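Local atomic coordinates of protein synthesis inhibitor I (Hordeum vulgare, PDB entry 4FBC), a protein that is a plant ribosome-inactivating protein that inhibits protein synthesis. Residues F15-N20 against F65-K70; D141-L146 against T168-M173. The protein carries 3 engineered substitutions. One frame throughout, in Å; residues are numbered along the deposited sequence.

Contact 1: F15-N20 against F65-K70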
ATOM      1  N   PHE A  15      13.194  -3.344   5.220  1.00 21.63           N
ATOM      2  CA  PHE A  15      13.739  -2.053   4.817  1.00 20.78           C
ATOM      3  C   PHE A  15      12.877  -0.937   5.383  1.00 20.64           C
ATOM      4  O   PHE A  15      11.762  -1.174   5.865  1.00 19.12           O
ATOM      5  CB  PHE A  15      13.831  -1.930   3.284  1.00 23.08           C
ATOM      6  CG  PHE A  15      12.498  -1.968   2.585  1.00 18.58           C
ATOM      7  CD1 PHE A  15      11.916  -3.180   2.251  1.00 19.81           C
ATOM      8  CD2 PHE A  15      11.833  -0.793   2.257  1.00 18.24           C
ATOM      9  CE1 PHE A  15      10.691  -3.233   1.617  1.00 19.20           C
ATOM     10  CE2 PHE A  15      10.597  -0.831   1.607  1.00 19.39           C
ATOM     11  CZ  PHE A  15      10.028  -2.049   1.285  1.00 17.62           C
ATOM     12  N   THR A  16      13.400   0.282   5.329  1.00 20.95           N
ATOM     13  CA  THR A  16      12.627   1.449   5.720  1.00 19.27           C
ATOM     14  C   THR A  16      12.633   2.458   4.577  1.00 19.69           C
ATOM     15  O   THR A  16      13.692   2.782   4.033  1.00 23.10           O
ATOM     16  CB  THR A  16      13.166   2.100   7.004  1.00 21.66           C
ATOM     17  OG1 THR A  16      13.023   1.180   8.098  1.00 24.79           O
ATOM     18  CG2 THR A  16      12.390   3.371   7.327  1.00 20.75           C
ATOM     19  N   ALA A  17      11.449   2.927   4.196  1.00 19.81           N
ATOM     20  CA  ALA A  17      11.332   4.007   3.218  1.00 19.91           C
ATOM     21  C   ALA A  17      10.927   5.272   3.952  1.00 22.18           C
ATOM     22  O   ALA A  17      10.027   5.248   4.787  1.00 19.69           O
ATOM     23  CB  ALA A  17      10.298   3.658   2.138  1.00 16.55           C
ATOM     24  N   THR A  18      11.577   6.390   3.638  1.00 19.95           N
ATOM     25  CA  THR A  18      11.322   7.624   4.362  1.00 19.19           C
ATOM     26  C   THR A  18      10.897   8.724   3.399  1.00 18.06           C
ATOM     27  O   THR A  18      11.456   8.851   2.304  1.00 21.48           O
ATOM     28  CB  THR A  18      12.571   8.065   5.166  1.00 25.63           C
ATOM     29  OG1 THR A  18      12.868   7.080   6.166  1.00 23.04           O
ATOM     30  CG2 THR A  18      12.339   9.402   5.853  1.00 21.52           C
ATOM     31  N   PHE A  19       9.883   9.489   3.791  1.00 19.79           N
ATOM     32  CA  PHE A  19       9.461  10.638   3.001  1.00 21.58           C
ATOM     33  C   PHE A  19       9.229  11.854   3.888  1.00 22.57           C
ATOM     34  O   PHE A  19       8.558  11.777   4.918  1.00 20.29           O
ATOM     35  CB  PHE A  19       8.196  10.313   2.193  1.00 18.97           C
ATOM     36  CG  PHE A  19       7.714  11.452   1.330  1.00 20.27           C
ATOM     37  CD1 PHE A  19       8.497  11.932   0.283  1.00 19.87           C
ATOM     38  CD2 PHE A  19       6.477  12.044   1.562  1.00 20.57           C
ATOM     39  CE1 PHE A  19       8.055  12.980  -0.518  1.00 17.11           C
ATOM     40  CE2 PHE A  19       6.019  13.097   0.764  1.00 21.26           C
ATOM     41  CZ  PHE A  19       6.816  13.569  -0.276  1.00 21.04           C
ATOM     42  N   ASN A  20       9.801  12.982   3.477  1.00 20.28           N
ATOM     43  CA  ASN A  20       9.542  14.268   4.102  1.00 21.27           C
ATOM     44  C   ASN A  20       8.306  14.880   3.442  1.00 21.49           C
ATOM     45  O   ASN A  20       8.292  15.097   2.231  1.00 23.99           O
ATOM     46  CB  ASN A  20      10.796  15.144   3.937  1.00 26.48           C
ATOM     47  CG  ASN A  20      10.525  16.630   4.097  1.00 24.05           C
ATOM     48  OD1 ASN A  20       9.544  17.056   4.710  1.00 27.21           O
ATOM     49  ND2 ASN A  20      11.424  17.437   3.543  1.00 30.84           N
ATOM     50  N   PHE A  65       7.846  -4.186   6.423  1.00 18.85           N
ATOM     51  CA  PHE A  65       8.710  -3.025   6.207  1.00 18.01           C
ATOM     52  C   PHE A  65       8.151  -1.824   6.951  1.00 19.15           C
ATOM     53  O   PHE A  65       6.999  -1.848   7.390  1.00 19.25           O
ATOM     54  CB  PHE A  65       8.958  -2.726   4.709  1.00 17.30           C
ATOM     55  CG  PHE A  65       7.756  -2.210   3.951  1.00 18.87           C
ATOM     56  CD1 PHE A  65       6.793  -3.095   3.472  1.00 17.51           C
ATOM     57  CD2 PHE A  65       7.631  -0.858   3.647  1.00 17.83           C
ATOM     58  CE1 PHE A  65       5.692  -2.640   2.744  1.00 15.33           C
ATOM     59  CE2 PHE A  65       6.530  -0.386   2.915  1.00 17.47           C
ATOM     60  CZ  PHE A  65       5.561  -1.281   2.464  1.00 14.16           C
ATOM     61  N   HIS A  66       8.979  -0.800   7.132  1.00 16.65           N
ATOM     62  CA  HIS A  66       8.538   0.453   7.732  1.00 18.27           C
ATOM     63  C   HIS A  66       8.506   1.586   6.722  1.00 17.49           C
ATOM     64  O   HIS A  66       9.327   1.652   5.806  1.00 19.85           O
ATOM     65  CB  HIS A  66       9.447   0.859   8.894  1.00 20.46           C
ATOM     66  CG  HIS A  66       9.275   0.010  10.114  1.00 18.87           C
ATOM     67  ND1 HIS A  66       9.994   0.219  11.273  1.00 22.53           N
ATOM     68  CD2 HIS A  66       8.467  -1.050  10.353  1.00 19.17           C
ATOM     69  CE1 HIS A  66       9.635  -0.680  12.174  1.00 23.36           C
ATOM     70  NE2 HIS A  66       8.714  -1.464  11.641  1.00 20.21           N
ATOM     71  N   VAL A  67       7.530   2.465   6.895  1.00 18.37           N
ATOM     72  CA  VAL A  67       7.527   3.749   6.211  1.00 19.51           C
ATOM     73  C   VAL A  67       7.612   4.820   7.281  1.00 21.08           C
ATOM     74  O   VAL A  67       6.853   4.802   8.260  1.00 21.37           O
ATOM     75  CB  VAL A  67       6.276   3.931   5.344  1.00 17.49           C
ATOM     76  CG1 VAL A  67       6.108   5.400   4.932  1.00 18.82           C
ATOM     77  CG2 VAL A  67       6.366   3.040   4.114  1.00 16.99           C
ATOM     78  N   VAL A  68       8.554   5.740   7.117  1.00 18.21           N
ATOM     79  CA  VAL A  68       8.670   6.861   8.044  1.00 18.79           C
ATOM     80  C   VAL A  68       8.277   8.155   7.348  1.00 22.73           C
ATOM     81  O   VAL A  68       8.852   8.513   6.316  1.00 21.27           O
ATOM     82  CB  VAL A  68      10.090   6.978   8.606  1.00 21.99           C
ATOM     83  CG1 VAL A  68      10.220   8.235   9.444  1.00 26.16           C
ATOM     84  CG2 VAL A  68      10.414   5.746   9.443  1.00 19.87           C
ATOM     85  N   LEU A  69       7.289   8.842   7.914  1.00 18.73           N
ATOM     86  CA  LEU A  69       6.774  10.079   7.352  1.00 20.09           C
ATOM     87  C   LEU A  69       7.147  11.231   8.277  1.00 24.73           C
ATOM     88  O   LEU A  69       6.728  11.267   9.433  1.00 22.69           O
ATOM     89  CB  LEU A  69       5.256  10.006   7.172  1.00 17.57           C
ATOM     90  CG  LEU A  69       4.754   8.910   6.229  1.00 17.42           C
ATOM     91  CD1 LEU A  69       3.229   8.873   6.190  1.00 21.62           C
ATOM     92  CD2 LEU A  69       5.326   9.102   4.820  1.00 16.51           C
ATOM     93  N   LYS A  70       7.932  12.173   7.761  1.00 27.12           N
ATOM     94  CA  LYS A  70       8.473  13.259   8.574  1.00 24.95           C
ATOM     95  C   LYS A  70       7.831  14.606   8.235  1.00 28.80           C
ATOM     96  O   LYS A  70       7.645  14.932   7.068  1.00 25.01           O
ATOM     97  CB  LYS A  70       9.992  13.335   8.374  1.00 24.28           C
ATOM     98  CG  LYS A  70      10.714  12.049   8.760  1.00 30.49           C
ATOM     99  CD  LYS A  70      12.165  12.029   8.293  1.00 31.99           C
ATOM    100  CE  LYS A  70      12.952  13.197   8.854  1.00 38.69           C
ATOM    101  NZ  LYS A  70      14.420  12.995   8.698  1.00 42.13           N
TER
HETATM  102  O   HOH W   1      12.045   2.005  11.090  1.00 33.60           O
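Phe15 and Phe65 form the tightly packed part of this parallel strand pair. Their rings lie side by side with planes only 9° apart, slid so far that they barely overlap; instead Phe65 CB sits over the face of the Phe15 ring, a CH-pi contact 3.7 Å from its centroid. In both residues CG stands between the backbone N and the carbonyl carbon (chi1 64° and 70°), which turns the two rings the same way. Farther along this side Ala17 lies beside Val67, and Phe19 CB meets Leu69 CD2 at 4.1 Å, with helix 25-39 packed over Phe15, Ala17, Phe19 and Phe65.

The opposite face is more open to solvent, at Thr16 and Thr18, although His66 there is buried. The threonine methyls reach two residues ahead on the neighbouring strand: Thr16 CG2 to Val68 CG2 at 3.7 Å, Thr18 CG2 to Lys70 CD at 3.6 Å. A water lies in the plane of the His66 ring, 2.7 Å from ND1, and also hydrogen-bonds Thr16 OG1, at 3.3 Å; NE2 bonds to Val10 O, engaging both ring nitrogens.

Between the faces runs the backbone ladder, with Ala17 and Phe19 each using both N and O. Strand 16-20, outermost in the sheet, is thus fixed by nearly straight backbone bonds, while apolar contacts and helix 25-39 cover much of one face and water reaches the other.

Contact 2: D141-L146 against T168-M173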
ATOM      1  N   ASP A 141      -1.398  16.732   8.000  1.00 22.67           N
ATOM      2  CA  ASP A 141      -2.346  16.703   9.123  1.00 23.85           C
ATOM      3  C   ASP A 141      -2.579  15.274   9.629  1.00 25.53           C
ATOM      4  O   ASP A 141      -2.738  15.051  10.828  1.00 24.11           O
ATOM      5  CB  ASP A 141      -3.679  17.367   8.751  1.00 27.26           C
ATOM      6  CG  ASP A 141      -3.560  18.881   8.591  1.00 27.05           C
ATOM      7  OD1 ASP A 141      -2.521  19.445   8.988  1.00 30.16           O
ATOM      8  OD2 ASP A 141      -4.516  19.502   8.078  1.00 32.97           O
ATOM      9  N   ALA A 142      -2.594  14.309   8.713  1.00 21.87           N
ATOM     10  CA  ALA A 142      -2.727  12.907   9.104  1.00 21.96           C
ATOM     11  C   ALA A 142      -1.503  12.441   9.890  1.00 22.01           C
ATOM     12  O   ALA A 142      -1.635  11.721  10.892  1.00 23.36           O
ATOM     13  CB  ALA A 142      -2.951  12.020   7.886  1.00 19.70           C
ATOM     14  N   VAL A 143      -0.314  12.852   9.449  1.00 19.64           N
ATOM     15  CA  VAL A 143       0.913  12.504  10.168  1.00 21.75           C
ATOM     16  C   VAL A 143       0.885  13.121  11.570  1.00 22.61           C
ATOM     17  O   VAL A 143       1.209  12.462  12.556  1.00 26.03           O
ATOM     18  CB  VAL A 143       2.186  12.911   9.385  1.00 20.85           C
ATOM     19  CG1 VAL A 143       3.426  12.850  10.265  1.00 22.28           C
ATOM     20  CG2 VAL A 143       2.368  12.015   8.189  1.00 21.83           C
ATOM     21  N   THR A 144       0.463  14.378  11.651  1.00 22.27           N
ATOM     22  CA  THR A 144       0.343  15.070  12.935  1.00 26.09           C
ATOM     23  C   THR A 144      -0.624  14.370  13.894  1.00 23.88           C
ATOM     24  O   THR A 144      -0.321  14.201  15.075  1.00 29.23           O
ATOM     25  CB  THR A 144      -0.111  16.529  12.739  1.00 27.02           C
ATOM     26  OG1 THR A 144       0.876  17.230  11.971  1.00 26.01           O
ATOM     27  CG2 THR A 144      -0.287  17.223  14.083  1.00 32.74           C
ATOM     28  N   ALA A 145      -1.784  13.971  13.380  1.00 25.43           N
ATOM     29  CA  ALA A 145      -2.836  13.385  14.216  1.00 25.35           C
ATOM     30  C   ALA A 145      -2.418  12.046  14.816  1.00 27.99           C
ATOM     31  O   ALA A 145      -2.663  11.782  16.002  1.00 27.36           O
ATOM     32  CB  ALA A 145      -4.118  13.232  13.427  1.00 27.38           C
ATOM     33  N   LEU A 146      -1.798  11.200  13.995  1.00 24.82           N
ATOM     34  CA  LEU A 146      -1.383   9.870  14.443  1.00 21.49           C
ATOM     35  C   LEU A 146      -0.102   9.930  15.276  1.00 27.14           C
ATOM     36  O   LEU A 146       0.047   9.203  16.260  1.00 23.79           O
ATOM     37  CB  LEU A 146      -1.211   8.915  13.250  1.00 20.81           C
ATOM     38  CG  LEU A 146      -2.443   8.668  12.375  1.00 21.74           C
ATOM     39  CD1 LEU A 146      -2.185   7.576  11.337  1.00 18.27           C
ATOM     40  CD2 LEU A 146      -3.677   8.320  13.209  1.00 22.01           C
ATOM     41  N   THR A 168      -7.001   6.618   6.762  1.00 17.36           N
ATOM     42  CA  THR A 168      -7.514   6.497   5.400  1.00 18.74           C
ATOM     43  C   THR A 168      -6.628   7.294   4.442  1.00 18.41           C
ATOM     44  O   THR A 168      -6.267   6.821   3.349  1.00 16.88           O
ATOM     45  CB  THR A 168      -8.962   7.015   5.294  1.00 20.87           C
ATOM     46  OG1 THR A 168      -9.792   6.310   6.226  1.00 20.46           O
ATOM     47  CG2 THR A 168      -9.506   6.813   3.895  1.00 22.79           C
ATOM     48  N   THR A 169      -6.269   8.497   4.882  1.00 16.53           N
ATOM     49  CA  THR A 169      -5.416   9.396   4.103  1.00 15.60           C
ATOM     50  C   THR A 169      -4.074   8.729   3.806  1.00 18.40           C
ATOM     51  O   THR A 169      -3.606   8.729   2.660  1.00 18.51           O
ATOM     52  CB  THR A 169      -5.170  10.718   4.857  1.00 19.76           C
ATOM     53  OG1 THR A 169      -6.426  11.379   5.080  1.00 22.21           O
ATOM     54  CG2 THR A 169      -4.252  11.634   4.034  1.00 20.32           C
ATOM     55  N   LEU A 170      -3.461   8.141   4.828  1.00 17.87           N
ATOM     56  CA  LEU A 170      -2.173   7.489   4.638  1.00 16.78           C
ATOM     57  C   LEU A 170      -2.260   6.220   3.796  1.00 18.92           C
ATOM     58  O   LEU A 170      -1.360   5.935   3.011  1.00 17.70           O
ATOM     59  CB  LEU A 170      -1.499   7.201   5.980  1.00 18.05           C
ATOM     60  CG  LEU A 170      -1.238   8.415   6.863  1.00 19.45           C
ATOM     61  CD1 LEU A 170      -0.395   8.025   8.062  1.00 19.87           C
ATOM     62  CD2 LEU A 170      -0.552   9.532   6.058  1.00 18.72           C
ATOM     63  N   LEU A 171      -3.329   5.448   3.972  1.00 16.35           N
ATOM     64  CA  LEU A 171      -3.514   4.239   3.180  1.00 17.57           C
ATOM     65  C   LEU A 171      -3.504   4.585   1.700  1.00 17.47           C
ATOM     66  O   LEU A 171      -2.863   3.904   0.891  1.00 15.71           O
ATOM     67  CB  LEU A 171      -4.836   3.562   3.551  1.00 16.89           C
ATOM     68  CG  LEU A 171      -4.710   2.619   4.736  1.00 20.87           C
ATOM     69  CD1 LEU A 171      -6.078   2.102   5.124  1.00 17.46           C
ATOM     70  CD2 LEU A 171      -3.792   1.473   4.393  1.00 19.11           C
ATOM     71  N   LEU A 172      -4.199   5.665   1.357  1.00 16.51           N
ATOM     72  CA  LEU A 172      -4.285   6.095  -0.025  1.00 15.09           C
ATOM     73  C   LEU A 172      -2.965   6.663  -0.531  1.00 14.35           C
ATOM     74  O   LEU A 172      -2.525   6.322  -1.628  1.00 16.53           O
ATOM     75  CB  LEU A 172      -5.427   7.096  -0.202  1.00 16.50           C
ATOM     76  CG  LEU A 172      -6.811   6.448  -0.210  1.00 18.63           C
ATOM     77  CD1 LEU A 172      -7.868   7.484   0.135  1.00 19.82           C
ATOM     78  CD2 LEU A 172      -7.096   5.827  -1.575  1.00 16.16           C
ATOM     79  N   MET A 173      -2.310   7.489   0.282  1.00 15.22           N
ATOM     80  CA  MET A 173      -1.125   8.211  -0.192  1.00 15.45           C
ATOM     81  C   MET A 173       0.172   7.415  -0.085  1.00 17.27           C
ATOM     82  O   MET A 173       1.189   7.777  -0.698  1.00 17.84           O
ATOM     83  CB  MET A 173      -1.019   9.561   0.521  1.00 13.89           C
ATOM     84  CG  MET A 173      -2.210  10.470   0.195  1.00 20.13           C
ATOM     85  SD  MET A 173      -2.068  12.107   0.937  1.00 18.79           S
ATOM     86  CE  MET A 173      -0.989  12.932  -0.254  1.00 18.04           C
TER
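Flat groups play no part where Ala142, Val143 and Leu146 meet Thr169 and Leu170: neither a ring nor an amide side chain enters the contact, so there are no faces or edges to cover, and aliphatic carbons, mostly methyls, do the touching. The example is a helix-helix packing between consecutive helices of the ribosome-inactivating protein fold, 136-147 and 157-179. Their short segments run in largely opposed directions, inclined at 129°, with axes 9.8 Å apart at closest approach.

Ala142 marks the nearest backbone approach, its CA lying 6.7 Å from Thr169 CA. With only a methyl to offer, it accommodates two neighbours: Ala142 CB is 4.0 Å from Thr169 CB and 3.9 Å from Leu170 CD2. The hydroxyl of Thr169 is satisfied within its own helix, by a bond from OG1 to the carbonyl O of Glu165, which leaves the carbon part of this side chain to pack against Ala142.

Leu170 carries most of the remaining contact, its two branches dividing the work. Its first torsion places CG anti to the carbonyl carbon (chi1 -59°), and the second (chi2 -172°) sets the two methyls apart: CD2 reaches Ala142 and, more distantly, Val143 CG2, while CD1 turns to Leu146. All five touching residues are buried, and Leu78 of strand 78-83 adds a further apolar neighbour to Val143, Leu146 and Leu170. The next residue along, Leu171, serves a different surface: it packs on Tyr119 and Leu122 and touches the bound adenosine monophosphate, so one helix joins this core to the ligand pocket. Leu146 and Leu170 reach toward each other tip to tip, CD1 to CD1, at 3.8 Å.

Contact 2 is wholly buried, whereas contact 1 is partly buried, with its exposed residues, Thr16 and Thr18, on the face away from the helices. Their chemistry follows: the edge strand of contact 1 is secured by backbone hydrogen bonds and buries 540 Å², while the two helices of contact 2 bury only 177 Å² through aliphatic carbons. No element is shared, yet the two touch directly. Leu69, on the helix-covered face of the sheet, joins them, its CB lying 3.7 Å from Val143 CG2 and its CD1 3.8 Å from Leu170 CD2. Helix 136-147 also meets the edge strand, through Leu139 against Phe19. The sheet's apolar face and the helix pair thus form one continuous interior.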